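Side-chain contacts in dihydrodipicolinate synthase (Agrobacterium tumefaciens, PDB 3B4U), which probably catalyses the condensation of pyruvate with aspartate semialdehyde in lysine biosynthesis, though relatives of the same fold use other substrates: residues 14-17 and 18-22; 155-158 and 159-163; 177-180 and 181-185; 274-277 and 278-282. One frame throughout, in Å; residues are numbered along the deposited sequence.

How the contacts relate
The four contacts follow one another in series along the chain, each built from residues three to five apart. Contacts 1 to 3 belong to the TIM barrel. Contact 1 is a turn in the loop between strand 6-10 and helix 23-35. Contacts 2 and 3, on helices 151-160 and 175-185, lie across the chain's centre from it, each about 40 Å away between centres. Their own centres are about 15 Å apart and they touch, Lys158 reaching His185, so they join neighbouring helices of the barrel's outer layer. Contact 4 opens helix 275-289, one of the C-terminal helices after the barrel, packed against helix 246-258. Its centre is about 22 Å from that of contact 1, and the two stay separate.

Contact 1: residues 14-17 and 18-22; sequences PFKT and DGTVD
Lys16 lies across residues 20-22 and brings its ammonium group to the carboxylate of Asp22. Its CB sits beside OD1 of Asp18, and CG runs past the carbonyl oxygen of Thr20 toward CB of Asp22. CD then passes OG1 of Thr20 at 3.7 Å. At CE the chain comes near CA of Asp22, and the bend in the last torsion (chi4 -68°) turns NZ to the acid, where NZ forms a salt bridge with OD2 of Asp22 at 3.3 Å. A water accepts from NZ and donates to the same OD2, so a second route joins the pair.

Beneath this side chain the backbone folds into a short hairpin-like loop that connects strand 6-10 to helix 23-35 of the TIM barrel. A type I turn runs from Lys16 to Gly19, closed by the hydrogen bond Gly19 N to Lys16 O at 2.8 Å. Phe15 and Val21 form a single antiparallel bridge, a non-hydrogen-bonded pair flanked by Lys16 N to Thr20 O, nearly collinear with the carbonyl, and Asp22 N to Pro14 O. In the turn, OD1 of Asp18 takes two donors, N of Thr20 at 3.0 Å and OG1 of Thr20 at 2.8 Å, the first completing an Asx turn and the second using the syn lone pair. Away from the lysine, CE1 of Phe15 touches CG2 of Val21 at 3.8 Å.

Asp22 is also the N-cap of helix 23-35, its OD1 accepting from Ala25 N, and this cap joins the loop to the helix. OD2 faces the lysine, which probably favours the ionised carboxylate.

Contact 2: residues 155-158 and 159-163; sequences GRLK and AAFPG
Leu157 O accepts from Phe161 N at 2.9 Å, a bent bond with 132° at the hydrogen, and the Phe161 side chain closes over the same oxygen with CB at 3.3 Å. Just before it in the sequence, Gly155 O is taken by Ala159 N at 3.0 Å and Arg156 O by Ala160 N at 3.1 Å, both straighter. These i to i+4 bonds carry the last turn of helix 151-160, one of the helices that surround the strands of the TIM barrel; Phe161 is the first residue to leave helical backbone angles. Beyond it, Pro162 has no N-H to offer, and its CD lies 3.7 Å from Lys158 O.

The charged ends find partners outside the turn. Lys158 NZ forms a salt bridge with Asp187 and a hydrogen bond to ND1 of His185, reached by a chain that leaves with CG opposite the backbone N (chi1 -175°) and bends at chi3. Arg156 NH1 makes a salt bridge with Asp116.

On the apolar side CD2 of Leu157 meets CD2 of Phe161 at 4.2 Å, the two side chains crossing at a slant. CB of Ala160 lies over one face of the Phe161 ring, offset toward its rim, while Phe126 of helix 115-129 meets that ring edge-to-face.

Contact 3: residues 177-180 and 181-185; sequences HTER and LLKEH
Leu181 packs its CD1 against the imidazole of His177, 3.6 Å from CE1, while its N is hydrogen-bonded to His177 O at 3.0 Å. With CG of His177 opposite the backbone N (chi1 -179°), the ring is carried toward Leu181 and the side chains cross at a slant; its NE2 is hydrogen-bonded to Leu149 O. Leu181 continues onto Val151 of helix 151-160 and Val168 of strand 165-170.

Leu182 follows, its N hydrogen-bonded to Thr178 O and its CG 3.5 Å from that oxygen. Its side chain turns to Ile190, and Thr178 turns to Ile192, both of strand 189-192. Helix 175-185 connects the parallel strands 165-170 and 189-192, a beta-alpha-beta crossover of the TIM barrel, and these contacts pack it on both.

Lys183 brings charge: its extended chain skirts Glu179 O, with CG at 3.4 Å, and sends NZ toward Glu179 OE1. The charged atoms stop 4.4 Å apart, and a water spans them, donating to OE1 and accepting from NZ at 2.7 Å.

Glu184 N is hydrogen-bonded to Arg180 O at 2.8 Å, and CB of Glu184 sits over the centre of one face of the His185 ring. His185 N is hydrogen-bonded to Leu181 O.

Contact 4: residues 274-277 and 278-282; sequences SPED and RRQIE
Ser274 O accepts from Arg278 N at 2.8 Å, with the donor almost in line with the carbonyl, and CB of Arg278 packs beside the same oxygen at 3.5 Å. Ser274 is the N-cap of helix 275-289: its OG takes the N-H of Asp277 at 3.1 Å, with 161° at the hydrogen. The serine thus engages two amides, through its hydroxyl and its carbonyl. Next along, Pro275 O accepts from Arg279 N, Glu276 O from Gln280 N and Asp277 O from Ile281 N.

In one of two modelled conformers, hence less certainly, Gln280 runs between two acids of the preceding turn, lying side by side with each. Its CG passes 3.4 Å from Glu276 O, and NE2 comes within 3.8 Å of CG of Glu276. NE2 also stands 3.2 Å from OD1 of Asp277, but the angle is poor for a hydrogen bond, and the amide and carboxylate planes are turned 84° apart. Asp277 holds CG beside its backbone N (chi1 -76°), which directs the carboxylate along the flank where Gln280 lies.

Ile281 belongs to the buried side: its CG1 lies 3.3 Å from Asp277 O, and the side chain packs on Leu253 of helix 246-258 and on Phe244. Arg278 reaches Val252 of the same helix. The carboxylates of Glu276 and Asp277 place negative charge in the first turn, which probably interacts favourably with the helix dipole.

Contact 1: residues 14-17 and 18-22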
# COMPACT_ATOMS: atom_id res chain seq x y z
N PRO B 14 16.06 1.63 -13.13
CA PRO B 14 15.95 1.35 -14.55
C PRO B 14 15.46 -0.06 -14.80
O PRO B 14 15.91 -0.99 -14.16
CB PRO B 14 17.39 1.54 -15.05
CG PRO B 14 18.25 1.10 -13.89
CD PRO B 14 17.42 1.42 -12.63
N PHE B 15 14.56 -0.20 -15.78
CA PHE B 15 14.02 -1.50 -16.18
C PHE B 15 14.40 -1.83 -17.62
O PHE B 15 14.34 -0.99 -18.49
CB PHE B 15 12.51 -1.53 -16.06
CG PHE B 15 12.03 -1.13 -14.70
CD1 PHE B 15 12.21 -1.98 -13.61
CD2 PHE B 15 11.41 0.10 -14.50
CE1 PHE B 15 11.80 -1.59 -12.32
CE2 PHE B 15 11.00 0.46 -13.24
CZ PHE B 15 11.20 -0.38 -12.16
N LYS B 16 14.75 -3.10 -17.84
CA LYS B 16 14.95 -3.62 -19.21
C LYS B 16 13.63 -3.79 -19.91
O LYS B 16 12.58 -3.70 -19.30
CB LYS B 16 15.63 -4.97 -19.12
CG LYS B 16 16.98 -4.92 -18.46
CD LYS B 16 17.68 -6.27 -18.56
CE LYS B 16 18.92 -6.27 -17.71
NZ LYS B 16 19.93 -5.35 -18.29
N THR B 17 13.67 -4.04 -21.23
CA THR B 17 12.46 -4.21 -22.02
C THR B 17 11.60 -5.33 -21.49
O THR B 17 10.37 -5.21 -21.51
CB THR B 17 12.77 -4.47 -23.50
OG1 THR B 17 13.59 -3.41 -23.99
CG2 THR B 17 11.47 -4.56 -24.33
N ASP B 18 12.24 -6.39 -20.99
CA ASP B 18 11.51 -7.49 -20.36
C ASP B 18 10.94 -7.20 -18.95
O ASP B 18 10.30 -8.07 -18.35
CB ASP B 18 12.35 -8.77 -20.34
CG ASP B 18 13.45 -8.78 -19.30
OD1 ASP B 18 13.66 -7.80 -18.55
OD2 ASP B 18 14.12 -9.83 -19.19
N GLY B 19 11.20 -6.00 -18.44
CA GLY B 19 10.64 -5.53 -17.18
C GLY B 19 11.54 -5.74 -15.98
O GLY B 19 11.28 -5.12 -14.96
N THR B 20 12.57 -6.56 -16.08
CA THR B 20 13.48 -6.79 -14.93
C THR B 20 14.35 -5.55 -14.69
O THR B 20 14.52 -4.72 -15.58
CB THR B 20 14.35 -8.01 -15.13
OG1 THR B 20 15.20 -7.82 -16.26
CG2 THR B 20 13.50 -9.26 -15.33
N VAL B 21 14.90 -5.42 -13.50
CA VAL B 21 15.77 -4.29 -13.16
C VAL B 21 17.10 -4.43 -13.87
O VAL B 21 17.70 -5.49 -13.87
CB VAL B 21 15.91 -4.19 -11.63
CG1 VAL B 21 16.97 -3.10 -11.24
CG2 VAL B 21 14.56 -3.88 -11.00
N ASP B 22 17.56 -3.35 -14.48
CA ASP B 22 18.92 -3.29 -15.06
C ASP B 22 19.87 -2.90 -13.97
O ASP B 22 20.14 -1.73 -13.72
CB ASP B 22 18.95 -2.31 -16.23
CG ASP B 22 20.22 -2.38 -17.03
OD1 ASP B 22 21.26 -2.71 -16.46
OD2 ASP B 22 20.20 -2.03 -18.23
O HOH W 1 19.34 -3.21 -20.51

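Contact 2: residues 155-158 and 159-163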
# COMPACT_ATOMS: atom_id res chain seq x y z
N GLY B 155 6.89 14.40 17.44
CA GLY B 155 7.38 14.64 18.81
C GLY B 155 7.22 13.40 19.68
O GLY B 155 8.11 13.09 20.45
N ARG B 156 6.09 12.70 19.59
CA ARG B 156 5.88 11.48 20.34
C ARG B 156 6.90 10.42 19.96
O ARG B 156 7.41 9.70 20.78
CB ARG B 156 4.45 10.96 20.21
CG ARG B 156 3.42 11.90 20.82
CD ARG B 156 2.01 11.58 20.37
NE ARG B 156 1.56 10.30 20.90
CZ ARG B 156 0.39 9.74 20.59
NH1 ARG B 156 -0.39 10.27 19.66
NH2 ARG B 156 0.01 8.63 21.18
N LEU B 157 7.17 10.29 18.66
CA LEU B 157 8.14 9.32 18.19
C LEU B 157 9.56 9.66 18.66
O LEU B 157 10.29 8.78 19.09
CB LEU B 157 8.09 9.22 16.66
CG LEU B 157 6.80 8.63 16.10
CD1 LEU B 157 6.78 8.82 14.55
CD2 LEU B 157 6.63 7.20 16.48
N LYS B 158 9.93 10.92 18.54
CA LYS B 158 11.26 11.36 18.97
C LYS B 158 11.46 11.12 20.46
O LYS B 158 12.51 10.67 20.89
CB LYS B 158 11.43 12.83 18.65
CG LYS B 158 12.79 13.38 18.94
CD LYS B 158 12.89 14.86 18.59
CE LYS B 158 12.48 15.78 19.73
NZ LYS B 158 12.53 17.21 19.27
N ALA B 159 10.44 11.44 21.26
CA ALA B 159 10.53 11.28 22.72
C ALA B 159 10.67 9.82 23.11
O ALA B 159 11.44 9.50 24.00
CB ALA B 159 9.30 11.90 23.39
N ALA B 160 9.89 8.94 22.46
CA ALA B 160 9.90 7.54 22.84
C ALA B 160 11.09 6.78 22.27
O ALA B 160 11.50 5.76 22.82
CB ALA B 160 8.61 6.88 22.41
N PHE B 161 11.62 7.25 21.13
CA PHE B 161 12.58 6.47 20.36
C PHE B 161 13.82 7.24 19.99
O PHE B 161 14.22 7.29 18.83
CB PHE B 161 11.87 5.89 19.12
CG PHE B 161 10.66 5.08 19.46
CD1 PHE B 161 10.80 3.90 20.19
CD2 PHE B 161 9.39 5.47 19.10
CE1 PHE B 161 9.71 3.17 20.56
CE2 PHE B 161 8.26 4.72 19.46
CZ PHE B 161 8.44 3.58 20.21
N PRO B 162 14.50 7.81 20.99
CA PRO B 162 15.72 8.54 20.68
C PRO B 162 16.79 7.64 20.04
O PRO B 162 16.98 6.52 20.46
CB PRO B 162 16.14 9.08 22.06
CG PRO B 162 15.58 8.11 23.01
CD PRO B 162 14.24 7.76 22.44
N GLY B 163 17.45 8.15 19.00
CA GLY B 163 18.41 7.35 18.23
C GLY B 163 17.79 6.38 17.25
O GLY B 163 18.53 5.81 16.40

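Contact 3: residues 177-180 and 181-185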
# COMPACT_ATOMS: atom_id res chain seq x y z
N HIS B 177 3.69 23.49 8.24
CA HIS B 177 4.09 22.24 8.88
C HIS B 177 5.61 22.14 8.99
O HIS B 177 6.16 21.93 10.07
CB HIS B 177 3.54 21.09 8.04
CG HIS B 177 3.86 19.74 8.58
ND1 HIS B 177 4.95 18.98 8.21
CD2 HIS B 177 3.19 19.03 9.51
CE1 HIS B 177 4.91 17.85 8.90
NE2 HIS B 177 3.86 17.85 9.68
N THR B 178 6.30 22.34 7.88
CA THR B 178 7.76 22.22 7.86
C THR B 178 8.42 23.16 8.87
O THR B 178 9.38 22.77 9.55
CB THR B 178 8.30 22.52 6.46
OG1 THR B 178 7.52 21.80 5.50
CG2 THR B 178 9.75 22.14 6.33
N GLU B 179 7.93 24.40 8.94
CA GLU B 179 8.54 25.36 9.84
C GLU B 179 8.43 24.92 11.32
O GLU B 179 9.34 25.17 12.09
CB GLU B 179 7.99 26.76 9.59
CG GLU B 179 6.65 27.07 10.15
CD GLU B 179 6.30 28.54 10.01
OE1 GLU B 179 7.23 29.35 9.98
OE2 GLU B 179 5.12 28.85 9.93
N ARG B 180 7.30 24.29 11.69
CA ARG B 180 7.11 23.70 13.02
C ARG B 180 8.01 22.50 13.24
O ARG B 180 8.54 22.33 14.33
CB ARG B 180 5.66 23.27 13.21
CG ARG B 180 4.73 24.43 13.32
CD ARG B 180 3.30 23.99 13.39
NE ARG B 180 3.05 23.34 14.67
CZ ARG B 180 2.49 22.14 14.83
NH1 ARG B 180 2.09 21.42 13.79
NH2 ARG B 180 2.32 21.67 16.06
N LEU B 181 8.19 21.67 12.20
CA LEU B 181 9.16 20.58 12.32
C LEU B 181 10.52 21.13 12.65
O LEU B 181 11.24 20.56 13.44
CB LEU B 181 9.26 19.71 11.04
CG LEU B 181 8.10 18.80 10.71
CD1 LEU B 181 8.46 18.09 9.41
CD2 LEU B 181 7.81 17.80 11.83
N LEU B 182 10.92 22.23 12.02
CA LEU B 182 12.22 22.79 12.29
C LEU B 182 12.31 23.38 13.71
O LEU B 182 13.30 23.14 14.41
CB LEU B 182 12.59 23.82 11.21
CG LEU B 182 12.80 23.20 9.82
CD1 LEU B 182 12.77 24.29 8.75
CD2 LEU B 182 14.10 22.38 9.75
N LYS B 183 11.28 24.10 14.15
CA LYS B 183 11.31 24.68 15.51
C LYS B 183 11.26 23.66 16.63
O LYS B 183 11.93 23.82 17.66
CB LYS B 183 10.12 25.63 15.68
CG LYS B 183 10.23 26.88 14.86
CD LYS B 183 8.93 27.67 14.94
CE LYS B 183 8.97 28.96 14.18
NZ LYS B 183 7.66 29.70 14.32
N GLU B 184 10.39 22.67 16.46
CA GLU B 184 10.16 21.69 17.50
C GLU B 184 11.11 20.53 17.41
O GLU B 184 11.44 19.96 18.45
CB GLU B 184 8.73 21.17 17.45
CG GLU B 184 7.69 22.21 17.62
CD GLU B 184 7.70 22.86 18.97
OE1 GLU B 184 8.05 22.23 20.00
OE2 GLU B 184 7.36 24.05 18.98
N HIS B 185 11.53 20.14 16.19
CA HIS B 185 12.24 18.90 15.96
C HIS B 185 13.44 19.08 15.07
O HIS B 185 13.94 18.12 14.52
CB HIS B 185 11.28 17.84 15.39
CG HIS B 185 10.07 17.67 16.23
ND1 HIS B 185 10.16 17.38 17.58
CD2 HIS B 185 8.75 17.80 15.95
CE1 HIS B 185 8.94 17.34 18.09
NE2 HIS B 185 8.07 17.58 17.12
O HOH W 2 8.29 31.18 12.20

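Contact 4: residues 274-277 and 278-282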
# COMPACT_ATOMS: atom_id res chain seq x y z
N SER B 274 4.55 9.94 -23.31
CA SER B 274 4.47 9.89 -24.79
C SER B 274 5.56 10.72 -25.48
O SER B 274 6.13 11.62 -24.84
CB SER B 274 3.13 10.42 -25.26
OG SER B 274 3.15 11.84 -25.24
N PRO B 275 5.90 10.41 -26.73
CA PRO B 275 6.93 11.17 -27.45
C PRO B 275 6.65 12.68 -27.45
O PRO B 275 7.54 13.48 -27.17
CB PRO B 275 6.87 10.58 -28.87
CG PRO B 275 6.44 9.18 -28.60
CD PRO B 275 5.42 9.28 -27.55
N GLU B 276 5.43 13.06 -27.76
CA GLU B 276 5.08 14.47 -27.77
C GLU B 276 5.30 15.09 -26.38
O GLU B 276 5.87 16.18 -26.26
CB GLU B 276 3.63 14.63 -28.23
CG GLU B 276 3.13 16.04 -28.21
CD GLU B 276 1.70 16.18 -28.63
OE1 GLU B 276 0.89 15.27 -28.34
OE2 GLU B 276 1.35 17.24 -29.22
N ASP B 277 4.88 14.39 -25.33
CA ASP B 277 5.02 14.96 -23.99
C ASP B 277 6.48 14.97 -23.54
O ASP B 277 6.92 15.88 -22.83
CB ASP B 277 4.20 14.15 -22.98
CG ASP B 277 2.73 14.43 -23.07
OD1 ASP B 277 2.34 15.40 -23.74
OD2 ASP B 277 1.97 13.70 -22.41
N ARG B 278 7.25 13.99 -23.96
CA ARG B 278 8.69 14.00 -23.70
C ARG B 278 9.34 15.23 -24.32
O ARG B 278 10.20 15.85 -23.71
CB ARG B 278 9.37 12.72 -24.21
CG ARG B 278 10.89 12.83 -24.28
CD ARG B 278 11.62 11.51 -24.18
NE ARG B 278 13.08 11.70 -24.31
CZ ARG B 278 14.03 10.83 -23.94
NH1 ARG B 278 15.32 11.15 -24.12
NH2 ARG B 278 13.71 9.67 -23.39
N ARG B 279 8.94 15.58 -25.53
CA ARG B 279 9.51 16.75 -26.15
C ARG B 279 9.15 18.01 -25.36
O ARG B 279 9.97 18.93 -25.23
CB ARG B 279 9.07 16.85 -27.61
CG ARG B 279 9.68 15.75 -28.50
CD ARG B 279 11.17 15.93 -28.79
NE ARG B 279 11.46 17.22 -29.43
CZ ARG B 279 12.65 17.62 -29.89
NH1 ARG B 279 13.72 16.82 -29.82
NH2 ARG B 279 12.77 18.82 -30.44
N GLN B 280 7.96 18.06 -24.80
CA GLN B 280 7.57 19.22 -23.98
C GLN B 280 8.41 19.29 -22.70
O GLN B 280 8.88 20.37 -22.29
CB GLN B 280 6.09 19.14 -23.64
CG GLN B 280 5.15 19.21 -24.84
CD GLN B 280 3.69 19.10 -24.45
OE1 GLN B 280 3.23 19.80 -23.55
NE2 GLN B 280 2.95 18.23 -25.15
N ILE B 281 8.65 18.14 -22.08
CA ILE B 281 9.45 18.08 -20.86
C ILE B 281 10.90 18.48 -21.13
O ILE B 281 11.49 19.30 -20.42
CB ILE B 281 9.39 16.67 -20.31
CG1 ILE B 281 8.01 16.41 -19.72
CG2 ILE B 281 10.46 16.43 -19.24
CD1 ILE B 281 7.74 14.91 -19.47
N GLU B 282 11.45 17.96 -22.21
CA GLU B 282 12.82 18.31 -22.59
C GLU B 282 12.92 19.80 -22.90
O GLU B 282 13.89 20.44 -22.52
CB GLU B 282 13.29 17.46 -23.77
CG GLU B 282 13.43 15.97 -23.41
CD GLU B 282 13.51 15.07 -24.62
OE1 GLU B 282 13.43 15.56 -25.74
OE2 GLU B 282 13.65 13.85 -24.41